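Long-range contacts in cadherin-related family member 2 (Mus musculus, PDB 5CYX), which probably joins adjacent microvilli of the epithelial brush border by calcium-dependent adhesion to CDHR5, and so controls how the microvilli pack: residues Leu39-Tyr50 against Ala55-Leu66; Ser264-Ile272 against Asn281-Glu292. One frame throughout, in Å; residues are numbered along the deposited sequence.

Interaction 1 of 2, residues Leu39-Tyr50 against Ala55-Leu66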
loop_
_atom_site.group_PDB
_atom_site.type_symbol
_atom_site.label_atom_id
_atom_site.label_comp_id
_atom_site.label_asym_id
_atom_site.label_seq_id
_atom_site.Cartn_x
_atom_site.Cartn_y
_atom_site.Cartn_z
ATOM N N LEU A 39 50.505 -8.113 43.791
ATOM C CA LEU A 39 49.511 -7.258 44.411
ATOM C C LEU A 39 48.055 -7.738 44.257
ATOM O O LEU A 39 47.783 -8.661 43.501
ATOM C CB LEU A 39 49.669 -5.841 43.881
ATOM C CG LEU A 39 49.682 -5.474 42.416
ATOM C CD1 LEU A 39 48.430 -5.961 41.714
ATOM C CD2 LEU A 39 49.793 -3.953 42.316
ATOM N N THR A 40 47.130 -7.108 44.985
ATOM C CA THR A 40 45.729 -7.505 44.961
ATOM C C THR A 40 44.791 -6.477 44.308
ATOM O O THR A 40 45.010 -5.270 44.394
ATOM C CB THR A 40 45.201 -7.788 46.379
ATOM O OG1 THR A 40 45.224 -6.578 47.137
ATOM C CG2 THR A 40 46.034 -8.856 47.085
ATOM N N TYR A 41 43.720 -6.987 43.709
ATOM C CA TYR A 41 42.728 -6.190 42.976
ATOM C C TYR A 41 41.382 -6.196 43.673
ATOM O O TYR A 41 41.049 -7.153 44.351
ATOM C CB TYR A 41 42.479 -6.784 41.587
ATOM C CG TYR A 41 43.706 -7.053 40.799
ATOM C CD1 TYR A 41 44.229 -6.081 39.942
ATOM C CD2 TYR A 41 44.349 -8.288 40.878
ATOM C CE1 TYR A 41 45.365 -6.333 39.191
ATOM C CE2 TYR A 41 45.492 -8.544 40.123
ATOM C CZ TYR A 41 45.991 -7.556 39.290
ATOM O OH TYR A 41 47.118 -7.780 38.541
ATOM N N GLY A 42 40.596 -5.149 43.444
ATOM C CA GLY A 42 39.210 -5.097 43.922
ATOM C C GLY A 42 38.330 -4.263 43.014
ATOM O O GLY A 42 38.824 -3.520 42.158
ATOM N N ILE A 43 37.025 -4.424 43.179
ATOM C CA ILE A 43 36.036 -3.584 42.515
ATOM C C ILE A 43 35.125 -3.013 43.594
ATOM O O ILE A 43 34.693 -3.742 44.474
ATOM C CB ILE A 43 35.294 -4.353 41.393
ATOM C CG1 ILE A 43 36.237 -4.423 40.179
ATOM C CG2 ILE A 43 34.014 -3.646 40.949
ATOM C CD1 ILE A 43 35.794 -5.311 39.032
ATOM N N SER A 44 34.891 -1.704 43.541
ATOM C CA SER A 44 34.088 -0.990 44.556
ATOM C C SER A 44 33.183 0.061 43.903
ATOM O O SER A 44 33.252 0.312 42.678
ATOM C CB SER A 44 34.998 -0.309 45.590
ATOM O OG SER A 44 35.780 0.702 44.956
ATOM N N GLY A 45 32.332 0.659 44.736
ATOM C CA GLY A 45 31.423 1.727 44.306
ATOM C C GLY A 45 30.040 1.151 44.155
ATOM O O GLY A 45 29.838 -0.046 44.380
ATOM N N PRO A 46 29.072 1.989 43.766
ATOM C CA PRO A 46 27.663 1.569 43.807
ATOM C C PRO A 46 27.313 0.385 42.880
ATOM O O PRO A 46 26.397 -0.370 43.190
ATOM C CB PRO A 46 26.908 2.839 43.396
ATOM C CG PRO A 46 27.905 3.637 42.609
ATOM C CD PRO A 46 29.215 3.373 43.285
ATOM N N ASN A 47 28.055 0.213 41.783
ATOM C CA ASN A 47 27.840 -0.923 40.882
ATOM C C ASN A 47 28.744 -2.134 41.109
ATOM O O ASN A 47 28.826 -3.005 40.245
ATOM C CB ASN A 47 28.033 -0.420 39.457
ATOM C CG ASN A 47 27.095 0.710 39.127
ATOM O OD1 ASN A 47 25.902 0.602 39.350
ATOM N ND2 ASN A 47 27.627 1.794 38.584
ATOM N N ALA A 48 29.418 -2.205 42.259
ATOM C CA ALA A 48 30.310 -3.340 42.590
ATOM C C ALA A 48 29.676 -4.707 42.443
ATOM O O ALA A 48 30.376 -5.660 42.126
ATOM C CB ALA A 48 30.857 -3.219 44.019
ATOM N N SER A 49 28.374 -4.815 42.644
ATOM C CA SER A 49 27.710 -6.129 42.687
ATOM C C SER A 49 27.506 -6.765 41.314
ATOM O O SER A 49 27.108 -7.902 41.221
ATOM C CB SER A 49 26.356 -6.021 43.399
ATOM O OG SER A 49 25.496 -5.167 42.667
ATOM N N TYR A 50 27.762 -6.027 40.242
ATOM C CA TYR A 50 27.788 -6.616 38.930
ATOM C C TYR A 50 28.955 -7.569 38.735
ATOM O O TYR A 50 28.909 -8.404 37.819
ATOM C CB TYR A 50 27.884 -5.530 37.834
ATOM C CG TYR A 50 26.573 -4.911 37.481
ATOM C CD1 TYR A 50 25.674 -5.575 36.663
ATOM C CD2 TYR A 50 26.217 -3.667 37.975
ATOM C CE1 TYR A 50 24.449 -5.009 36.323
ATOM C CE2 TYR A 50 25.001 -3.089 37.646
ATOM C CZ TYR A 50 24.126 -3.762 36.807
ATOM O OH TYR A 50 22.936 -3.171 36.449
ATOM N N ALA A 55 40.822 -11.557 44.119
ATOM C CA ALA A 55 41.722 -10.504 44.583
ATOM C C ALA A 55 43.166 -10.787 44.242
ATOM O O ALA A 55 43.921 -9.864 44.038
ATOM C CB ALA A 55 41.560 -10.276 46.078
ATOM N N ASN A 56 43.525 -12.060 44.117
ATOM C CA ASN A 56 44.897 -12.458 43.871
ATOM C C ASN A 56 45.210 -12.619 42.399
ATOM O O ASN A 56 46.266 -12.188 41.962
ATOM C CB ASN A 56 45.211 -13.770 44.605
ATOM C CG ASN A 56 45.004 -13.653 46.090
ATOM O OD1 ASN A 56 44.219 -14.397 46.675
ATOM N ND2 ASN A 56 45.668 -12.686 46.703
ATOM N N THR A 57 44.295 -13.223 41.644
ATOM C CA THR A 57 44.568 -13.558 40.266
ATOM C C THR A 57 44.090 -12.517 39.269
ATOM O O THR A 57 44.524 -12.550 38.126
ATOM C CB THR A 57 43.955 -14.914 39.861
ATOM O OG1 THR A 57 42.549 -14.761 39.638
ATOM C CG2 THR A 57 44.237 -15.978 40.910
ATOM N N GLY A 58 43.165 -11.655 39.670
ATOM C CA GLY A 58 42.608 -10.616 38.789
ATOM C C GLY A 58 41.417 -11.071 37.953
ATOM O O GLY A 58 40.855 -10.288 37.175
ATOM N N GLU A 59 41.040 -12.338 38.102
ATOM C CA GLU A 59 39.895 -12.904 37.411
ATOM C C GLU A 59 38.621 -12.161 37.832
ATOM O O GLU A 59 38.304 -12.106 39.012
ATOM C CB GLU A 59 39.748 -14.392 37.783
ATOM C CG GLU A 59 38.749 -15.151 36.943
ATOM C CD GLU A 59 38.433 -16.517 37.527
ATOM O OE1 GLU A 59 37.765 -16.610 38.597
ATOM O OE2 GLU A 59 38.857 -17.497 36.923
ATOM N N VAL A 60 37.897 -11.609 36.866
ATOM C CA VAL A 60 36.630 -10.949 37.120
ATOM C C VAL A 60 35.504 -11.626 36.397
ATOM O O VAL A 60 35.434 -11.586 35.176
ATOM C CB VAL A 60 36.616 -9.457 36.719
ATOM C CG1 VAL A 60 35.286 -8.821 37.108
ATOM C CG2 VAL A 60 37.785 -8.728 37.345
ATOM N N LYS A 61 34.606 -12.208 37.175
ATOM C CA LYS A 61 33.374 -12.809 36.675
ATOM C C LYS A 61 32.187 -11.876 36.801
ATOM O O LYS A 61 32.135 -11.057 37.732
ATOM C CB LYS A 61 33.045 -14.076 37.473
ATOM C CG LYS A 61 34.033 -15.189 37.257
ATOM C CD LYS A 61 33.577 -16.438 37.978
ATOM C CE LYS A 61 34.576 -17.582 37.835
ATOM N NZ LYS A 61 34.191 -18.654 38.802
ATOM N N LEU A 62 31.230 -12.043 35.892
ATOM C CA LEU A 62 30.020 -11.289 35.931
ATOM C C LEU A 62 29.190 -11.853 37.104
ATOM O O LEU A 62 29.006 -13.052 37.165
ATOM C CB LEU A 62 29.245 -11.442 34.652
ATOM C CG LEU A 62 27.941 -10.642 34.599
ATOM C CD1 LEU A 62 28.198 -9.139 34.484
ATOM C CD2 LEU A 62 27.085 -11.157 33.445
ATOM N N ALA A 63 28.704 -11.012 38.010
ATOM C CA ALA A 63 27.974 -11.549 39.236
ATOM C C ALA A 63 26.480 -11.230 39.286
ATOM O O ALA A 63 25.765 -11.629 40.220
ATOM C CB ALA A 63 28.650 -11.043 40.496
ATOM N N SER A 64 26.012 -10.435 38.321
ATOM C CA SER A 64 24.611 -10.120 38.237
ATOM C C SER A 64 24.310 -9.853 36.777
ATOM O O SER A 64 25.170 -9.378 36.091
ATOM C CB SER A 64 24.312 -8.904 39.102
ATOM O OG SER A 64 22.983 -8.487 38.896
ATOM N N PRO A 65 23.085 -10.176 36.310
ATOM C CA PRO A 65 22.767 -10.081 34.887
ATOM C C PRO A 65 22.813 -8.647 34.339
ATOM O O PRO A 65 22.392 -7.726 34.997
ATOM C CB PRO A 65 21.339 -10.668 34.802
ATOM C CG PRO A 65 21.192 -11.529 36.017
ATOM C CD PRO A 65 21.978 -10.818 37.072
ATOM N N LEU A 66 23.380 -8.512 33.146
ATOM C CA LEU A 66 23.422 -7.306 32.390
ATOM C C LEU A 66 22.140 -7.197 31.609
ATOM O O LEU A 66 21.577 -8.220 31.209
ATOM C CB LEU A 66 24.567 -7.385 31.360
ATOM C CG LEU A 66 25.993 -7.404 31.890
ATOM C CD1 LEU A 66 26.975 -7.489 30.729
ATOM C CD2 LEU A 66 26.296 -6.168 32.717
#

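Interaction 2 of 2, residues Ser264-Ile272 against Asn281-Glu292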
loop_
_atom_site.group_PDB
_atom_site.type_symbol
_atom_site.label_atom_id
_atom_site.label_comp_id
_atom_site.label_asym_id
_atom_site.label_seq_id
_atom_site.Cartn_x
_atom_site.Cartn_y
_atom_site.Cartn_z
ATOM N N SER A 264 -49.154 -7.210 -20.159
ATOM C CA SER A 264 -49.888 -8.424 -20.510
ATOM C C SER A 264 -50.526 -8.449 -21.912
ATOM O O SER A 264 -50.634 -7.437 -22.604
ATOM C CB SER A 264 -51.002 -8.677 -19.490
ATOM O OG SER A 264 -52.163 -7.953 -19.798
ATOM N N THR A 265 -50.959 -9.641 -22.292
ATOM C CA THR A 265 -51.983 -9.812 -23.316
ATOM C C THR A 265 -53.291 -9.715 -22.508
ATOM O O THR A 265 -53.438 -10.402 -21.505
ATOM C CB THR A 265 -51.837 -11.173 -24.023
ATOM O OG1 THR A 265 -52.165 -12.236 -23.119
ATOM C CG2 THR A 265 -50.393 -11.374 -24.517
ATOM N N ARG A 266 -54.204 -8.827 -22.916
ATOM C CA ARG A 266 -55.408 -8.420 -22.123
ATOM C C ARG A 266 -55.104 -7.530 -20.911
ATOM O O ARG A 266 -55.353 -7.921 -19.756
ATOM C CB ARG A 266 -56.289 -9.622 -21.705
ATOM C CG ARG A 266 -56.562 -10.643 -22.799
ATOM C CD ARG A 266 -57.325 -10.051 -23.967
ATOM N NE ARG A 266 -57.103 -10.816 -25.190
ATOM C CZ ARG A 266 -57.882 -10.768 -26.269
ATOM N NH1 ARG A 266 -57.577 -11.521 -27.322
ATOM N NH2 ARG A 266 -58.970 -9.991 -26.309
ATOM N N PRO A 267 -54.593 -6.307 -21.170
ATOM C CA PRO A 267 -54.462 -5.322 -20.104
ATOM C C PRO A 267 -55.763 -5.178 -19.312
ATOM O O PRO A 267 -56.848 -5.217 -19.896
ATOM C CB PRO A 267 -54.147 -4.029 -20.856
ATOM C CG PRO A 267 -53.469 -4.472 -22.116
ATOM C CD PRO A 267 -54.026 -5.825 -22.449
ATOM N N GLY A 268 -55.644 -5.061 -17.989
ATOM C CA GLY A 268 -56.780 -4.923 -17.109
ATOM C C GLY A 268 -57.362 -6.213 -16.559
ATOM O O GLY A 268 -58.011 -6.180 -15.515
ATOM N N TRP A 269 -57.192 -7.357 -17.233
ATOM C CA TRP A 269 -57.904 -8.556 -16.770
ATOM C C TRP A 269 -57.391 -9.046 -15.424
ATOM O O TRP A 269 -58.188 -9.508 -14.601
ATOM C CB TRP A 269 -57.858 -9.673 -17.789
ATOM C CG TRP A 269 -58.791 -9.491 -18.933
ATOM C CD1 TRP A 269 -59.368 -8.322 -19.366
ATOM C CD2 TRP A 269 -59.226 -10.513 -19.823
ATOM N NE1 TRP A 269 -60.159 -8.574 -20.457
ATOM C CE2 TRP A 269 -60.083 -9.907 -20.765
ATOM C CE3 TRP A 269 -58.987 -11.894 -19.906
ATOM C CZ2 TRP A 269 -60.709 -10.636 -21.793
ATOM C CZ3 TRP A 269 -59.608 -12.628 -20.941
ATOM C CH2 TRP A 269 -60.460 -11.989 -21.866
ATOM N N PHE A 270 -56.078 -8.930 -15.207
ATOM C CA PHE A 270 -55.444 -9.304 -13.934
ATOM C C PHE A 270 -54.588 -8.202 -13.311
ATOM O O PHE A 270 -53.987 -7.414 -14.019
ATOM C CB PHE A 270 -54.573 -10.533 -14.143
ATOM C CG PHE A 270 -55.300 -11.669 -14.755
ATOM C CD1 PHE A 270 -56.122 -12.483 -13.976
ATOM C CD2 PHE A 270 -55.191 -11.925 -16.133
ATOM C CE1 PHE A 270 -56.821 -13.538 -14.560
ATOM C CE2 PHE A 270 -55.892 -12.960 -16.709
ATOM C CZ PHE A 270 -56.699 -13.770 -15.926
ATOM N N ASP A 271 -54.526 -8.175 -11.986
ATOM C CA ASP A 271 -53.558 -7.333 -11.245
ATOM C C ASP A 271 -52.934 -8.194 -10.121
ATOM O O ASP A 271 -53.210 -9.399 -10.028
ATOM C CB ASP A 271 -54.219 -6.026 -10.732
ATOM C CG ASP A 271 -53.230 -4.838 -10.598
ATOM O OD1 ASP A 271 -52.015 -5.015 -10.731
ATOM O OD2 ASP A 271 -53.660 -3.681 -10.303
ATOM N N ILE A 272 -52.050 -7.597 -9.323
ATOM C CA ILE A 272 -51.329 -8.314 -8.265
ATOM C C ILE A 272 -51.189 -7.445 -6.996
ATOM O O ILE A 272 -51.045 -6.240 -7.112
ATOM C CB ILE A 272 -49.959 -8.774 -8.786
ATOM C CG1 ILE A 272 -49.315 -9.737 -7.802
ATOM C CG2 ILE A 272 -49.035 -7.583 -9.090
ATOM C CD1 ILE A 272 -48.166 -10.512 -8.415
ATOM N N ASN A 281 -59.158 -8.854 -12.071
ATOM C CA ASN A 281 -59.279 -7.390 -12.004
ATOM C C ASN A 281 -60.196 -6.825 -13.103
ATOM O O ASN A 281 -60.227 -5.619 -13.378
ATOM C CB ASN A 281 -57.875 -6.863 -12.127
ATOM C CG ASN A 281 -57.763 -5.381 -11.901
ATOM O OD1 ASN A 281 -58.079 -4.841 -10.794
ATOM N ND2 ASN A 281 -57.262 -4.692 -12.935
ATOM N N GLY A 282 -60.942 -7.718 -13.750
ATOM C CA GLY A 282 -61.805 -7.345 -14.867
ATOM C C GLY A 282 -62.659 -8.507 -15.306
ATOM O O GLY A 282 -62.443 -9.647 -14.885
ATOM N N SER A 283 -63.644 -8.207 -16.136
ATOM C CA SER A 283 -64.446 -9.245 -16.766
ATOM C C SER A 283 -63.552 -10.109 -17.663
ATOM O O SER A 283 -62.860 -9.584 -18.531
ATOM C CB SER A 283 -65.567 -8.612 -17.575
ATOM O OG SER A 283 -66.607 -9.533 -17.727
ATOM N N LEU A 284 -63.524 -11.414 -17.401
ATOM C CA LEU A 284 -62.809 -12.395 -18.252
ATOM C C LEU A 284 -63.742 -12.983 -19.311
ATOM O O LEU A 284 -64.943 -13.029 -19.131
ATOM C CB LEU A 284 -62.264 -13.547 -17.406
ATOM C CG LEU A 284 -61.485 -13.213 -16.135
ATOM C CD1 LEU A 284 -61.009 -14.503 -15.479
ATOM C CD2 LEU A 284 -60.315 -12.288 -16.434
ATOM N N ASP A 285 -63.177 -13.494 -20.393
ATOM C CA ASP A 285 -63.983 -13.908 -21.548
ATOM C C ASP A 285 -63.246 -14.982 -22.365
ATOM O O ASP A 285 -62.446 -14.668 -23.259
ATOM C CB ASP A 285 -64.343 -12.659 -22.379
ATOM C CG ASP A 285 -65.275 -12.955 -23.543
ATOM O OD1 ASP A 285 -66.053 -13.935 -23.499
ATOM O OD2 ASP A 285 -65.231 -12.180 -24.516
ATOM N N ARG A 286 -63.535 -16.246 -22.034
ATOM C CA ARG A 286 -62.907 -17.432 -22.657
ATOM C C ARG A 286 -62.955 -17.402 -24.193
ATOM O O ARG A 286 -62.007 -17.837 -24.850
ATOM C CB ARG A 286 -63.587 -18.711 -22.128
ATOM C CG ARG A 286 -62.970 -20.038 -22.560
ATOM C CD ARG A 286 -64.005 -21.169 -22.635
ATOM N NE ARG A 286 -64.463 -21.611 -21.309
ATOM C CZ ARG A 286 -65.477 -22.458 -21.080
ATOM N NH1 ARG A 286 -65.808 -22.780 -19.826
ATOM N NH2 ARG A 286 -66.162 -23.001 -22.089
ATOM N N GLU A 287 -64.054 -16.875 -24.739
ATOM C CA GLU A 287 -64.300 -16.839 -26.195
ATOM C C GLU A 287 -63.340 -15.930 -26.963
ATOM O O GLU A 287 -62.904 -16.288 -28.061
ATOM C CB GLU A 287 -65.763 -16.460 -26.516
ATOM C CG GLU A 287 -66.731 -17.643 -26.514
ATOM C CD GLU A 287 -66.704 -18.433 -25.213
ATOM O OE1 GLU A 287 -66.065 -19.512 -25.180
ATOM O OE2 GLU A 287 -67.298 -17.959 -24.218
ATOM N N GLN A 288 -62.999 -14.776 -26.390
ATOM C CA GLN A 288 -61.983 -13.892 -26.990
ATOM C C GLN A 288 -60.583 -14.511 -27.103
ATOM O O GLN A 288 -59.779 -14.070 -27.929
ATOM C CB GLN A 288 -61.876 -12.559 -26.235
ATOM C CG GLN A 288 -62.771 -11.456 -26.790
ATOM C CD GLN A 288 -62.439 -10.069 -26.260
ATOM O OE1 GLN A 288 -62.758 -9.075 -26.904
ATOM N NE2 GLN A 288 -61.805 -9.989 -25.092
ATOM N N LEU A 289 -60.296 -15.519 -26.279
ATOM C CA LEU A 289 -58.993 -16.188 -26.272
ATOM C C LEU A 289 -58.924 -17.500 -27.060
ATOM O O LEU A 289 -57.938 -18.231 -26.926
ATOM C CB LEU A 289 -58.580 -16.466 -24.827
ATOM C CG LEU A 289 -58.585 -15.280 -23.867
ATOM C CD1 LEU A 289 -58.150 -15.809 -22.519
ATOM C CD2 LEU A 289 -57.667 -14.166 -24.345
ATOM N N LEU A 290 -59.943 -17.800 -27.872
ATOM C CA LEU A 290 -59.933 -19.031 -28.700
ATOM C C LEU A 290 -58.785 -19.059 -29.730
ATOM O O LEU A 290 -58.275 -20.133 -30.077
ATOM C CB LEU A 290 -61.301 -19.258 -29.374
ATOM C CG LEU A 290 -62.372 -19.808 -28.406
ATOM C CD1 LEU A 290 -63.800 -19.444 -28.798
ATOM C CD2 LEU A 290 -62.228 -21.322 -28.280
ATOM N N LEU A 291 -58.359 -17.874 -30.169
ATOM C CA LEU A 291 -57.194 -17.726 -31.049
ATOM C C LEU A 291 -55.876 -17.984 -30.296
ATOM O O LEU A 291 -54.986 -18.639 -30.838
ATOM C CB LEU A 291 -57.184 -16.332 -31.714
ATOM C CG LEU A 291 -58.297 -15.997 -32.741
ATOM C CD1 LEU A 291 -59.658 -15.723 -32.094
ATOM C CD2 LEU A 291 -57.900 -14.817 -33.624
ATOM N N GLU A 292 -55.774 -17.492 -29.051
ATOM C CA GLU A 292 -54.552 -17.603 -28.219
ATOM C C GLU A 292 -54.626 -18.686 -27.133
ATOM O O GLU A 292 -54.337 -18.425 -25.959
ATOM C CB GLU A 292 -54.228 -16.262 -27.541
ATOM C CG GLU A 292 -54.273 -15.050 -28.447
ATOM C CD GLU A 292 -55.555 -14.261 -28.277
ATOM O OE1 GLU A 292 -56.647 -14.789 -28.598
ATOM O OE2 GLU A 292 -55.464 -13.108 -27.815
HETATM O O HOH W 1 -56.141 -3.338 -9.124
#

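Interaction 1 of 2, residues Leu39-Tyr50 against Ala55-Leu66
Tyr-41 lays the CD2-CE2 side of its ring along the backbone of Gly-58, with CD2 3.6 Å from Gly-58 CA, while Asn-56 O lies at the ring edge. Its CG stands anti to the carbonyl carbon (chi1 -51°), which swings the ring towards the backbone of Gly-58, although the CB bond runs past 55-66. The same residue is pinned through its backbone, Tyr-41 N giving a 2.9 Å hydrogen bond to Ala-55 O. With an alanine here, the place of the ring beside Gly-58 and Leu-29 would probably be left as a gap, and the weak hydrogen bond between Ala-31 N and the phenol oxygen lost. Midway, Ile-43 and Val-60 meet end to end, CD1 of Ile-43 4.0 Å from CG1 of Val-60, and both also touch Phe-51. At the far end the Tyr-50 ring crosses Leu-66 at a slant, its CD1 4.0 Å from Leu-66 CD2, with Pro-65 O at the ring edge; Phe-74 stacks on this ring. Tyr-50 O accepts from Ala-63 N at 2.6 Å, and Leu-62 CD1 packs against the same oxygen. Strands 40-44 and 59-62 belong to different sheets, so the Ile-43/Val-60 pair bridges the interior of the Greek-key beta sandwich typical of a cadherin repeat, here the first.

Interaction 2 of 2, residues Ser264-Ile272 against Asn281-Glu292
Trp-269 and Leu-284 make the main apolar contact. Leu-284 CA sits over one face of the indole, 4.1 Å from the centroid of the six-membered ring and 7° off its normal, a CH-pi contact; Ser-283 O lies over the same face, and Arg-266 CB packs on the opposite one. Leu-284 CD2 touches both aromatic residues, 3.7 Å from Trp-269 CE3 and 3.9 Å from Phe-270 CZ. Leu-289 runs antiparallel alongside the indole, its CD1 near Trp-269 CZ3, and Gln-288 brings its amide to the ring edge, the two planes nearly parallel. Phe-270 and Leu-289 also touch strands 295-304 and 315-324, so this cluster joins the two sheets of the third cadherin repeat, a beta sandwich, with Leu-284 and Leu-289 supplied by the loop that runs from strand 277-280 to strand 295-304.

The charged contact is a salt bridge. Arg-266, its chain bent at chi2 (-62°), carries NH1 to Glu-292 OE2 at 2.7 Å; the oxygen lies in the guanidinium plane and uses its syn lone pair, while the two flat groups are turned 48° apart. Leu-289 CD2 packs against NE of the same arginine.

Hydrogen bonds gather at Asn-281. Its backbone N gives a 2.8 Å bond to Trp-269 O, and its ND2 reaches Gly-268 O at 3.1 Å, tilted from that carbonyl plane. With CG anti to N, the amide lies beside Asp-271, and one water donates both to Asn-281 OD1 and to Asp-271 OD2.

In the fold
Interaction 1 belongs to the first cadherin repeat and interaction 2 to the third, on opposite sides of the chain's centre. Their centres are 111 Å apart and their nearest atoms about 80 Å, so they do not touch, and the second repeat with the calcium sites at its two junctions lies between them. Interaction 1 comes near a bound ion: the side chain of Leu-66 is about 8 Å from a calcium, next in sequence to the calcium ligand Asp-67. The first repeat is also the one required for binding CDHR5. Another copy of the protein reaches 55-66, where Asn-2 of that second subunit packs on Glu-59, whereas no other chain of the assembly touches 264-272 or 281-292.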